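PDB 3HFN: Asl2047 protein from Nostoc sp., which probably binds RNA as a hexameric, Sm-fold homologue of the bacterial regulator Hfq, with RNA-binding properties altered from those of other bacterial Hfq proteins. Local coordinates for residues A[28-31]-A[35-38]. Residues are numbered along the deposited sequence; the frame is centred on the assembly and turned at random.
Sequences IKLV and AITG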
loop_
_atom_site.group_PDB
_atom_site.type_symbol
_atom_site.label_atom_id
_atom_site.label_comp_id
_atom_site.label_asym_id
_atom_site.label_seq_id
_atom_site.Cartn_x
_atom_site.Cartn_y
_atom_site.Cartn_z
ATOM N N ILE A 28 19.130 -0.404 1.267
ATOM C CA ILE A 28 17.726 -0.197 0.861
ATOM C C ILE A 28 16.821 -0.478 2.055
ATOM O O ILE A 28 16.719 -1.625 2.511
ATOM C CB ILE A 28 17.347 -1.183 -0.258
ATOM C CG1 ILE A 28 18.326 -1.076 -1.454
ATOM C CG2 ILE A 28 15.880 -0.978 -0.656
ATOM C CD1 ILE A 28 18.601 -2.369 -2.109
ATOM N N LYS A 29 16.142 0.551 2.552
ATOM C CA LYS A 29 15.331 0.349 3.747
ATOM C C LYS A 29 13.932 0.047 3.322
ATOM O O LYS A 29 13.220 0.903 2.818
ATOM C CB LYS A 29 15.338 1.541 4.703
ATOM C CG LYS A 29 14.825 1.250 6.095
ATOM C CD LYS A 29 15.980 0.837 7.006
ATOM C CE LYS A 29 15.548 0.396 8.439
ATOM N NZ LYS A 29 14.568 1.286 9.111
ATOM N N LEU A 30 13.563 -1.205 3.531
ATOM C CA LEU A 30 12.235 -1.690 3.208
ATOM C C LEU A 30 11.285 -1.261 4.294
ATOM O O LEU A 30 11.693 -1.000 5.411
ATOM C CB LEU A 30 12.241 -3.199 2.979
ATOM C CG LEU A 30 12.469 -3.779 1.546
ATOM C CD1 LEU A 30 13.281 -2.905 0.617
ATOM C CD2 LEU A 30 13.073 -5.148 1.665
ATOM N N VAL A 31 10.018 -1.142 3.950
ATOM C CA VAL A 31 8.995 -0.579 4.827
ATOM C C VAL A 31 8.699 -1.498 5.968
ATOM O O VAL A 31 7.791 -1.220 6.784
ATOM C CB VAL A 31 7.696 -0.276 4.047
ATOM C CG1 VAL A 31 8.034 0.498 2.793
ATOM C CG2 VAL A 31 6.968 -1.551 3.669
ATOM N N ALA A 35 16.806 -3.384 6.529
ATOM C CA ALA A 35 17.946 -2.676 5.925
ATOM C C ALA A 35 18.723 -3.694 5.093
ATOM O O ALA A 35 19.308 -4.618 5.644
ATOM C CB ALA A 35 18.831 -2.040 6.985
ATOM N N ILE A 36 18.695 -3.560 3.772
ATOM C CA ILE A 36 19.265 -4.575 2.906
ATOM C C ILE A 36 20.610 -4.113 2.428
ATOM O O ILE A 36 20.720 -3.196 1.668
ATOM C CB ILE A 36 18.323 -4.982 1.690
ATOM C CG1 ILE A 36 16.932 -5.490 2.173
ATOM C CG2 ILE A 36 19.044 -5.955 0.764
ATOM C CD1 ILE A 36 16.514 -6.901 1.660
ATOM N N THR A 37 21.649 -4.775 2.859
ATOM C CA THR A 37 22.966 -4.344 2.506
ATOM C C THR A 37 23.377 -5.114 1.251
ATOM O O THR A 37 23.511 -6.363 1.279
ATOM C CB THR A 37 23.907 -4.448 3.750
ATOM O OG1 THR A 37 23.646 -3.324 4.594
ATOM C CG2 THR A 37 25.387 -4.406 3.394
ATOM N N GLY A 38 23.525 -4.395 0.134
ATOM C CA GLY A 38 23.922 -5.084 -1.089
ATOM C C GLY A 38 24.705 -4.250 -2.070
ATOM O O GLY A 38 25.129 -3.167 -1.761
#
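Ile28 and Ile36 face each other as an antiparallel hydrogen-bonded pair, and their backbones supply both hydrogen bonds of this stretch of hairpin. Ile28 N donates to Ile36 O at 3.2 Å; Ile36 N returns a bond to Ile28 O at 3.0 Å. The next pair, Lys29 with Ala35, is non-hydrogen-bonded, as strand alternation requires.

Apolar contacts divide between the two faces of the sheet. On the face of the isoleucines, Ile28 CB stands 4.4 Å from Ile36 CB. With CG1 anti to the carbonyl carbon (chi1 -57°), Ile36 carries CD1 to within 3.9 Å of Leu30 CD2, the two side chains meeting at a slant. On the other face Lys29 bends at chi2 (91°), bringing the aliphatic CD to 4.1 Å from Ala35 CB.

This is the hairpin of strands 25-30 and 35-43 in the bent Sm-type sheet. Ile28, Leu30 and Ile36 pack on Ile60 of strand 57-61, and Leu30 and Ile36 also touch Tyr67 of a neighbouring subunit. Strand 65-70 flanks strand 25-30 and bonds to the Lys29 backbone, strand 47-51 flanks strand 35-43, and its Ile50 packs against both isoleucines.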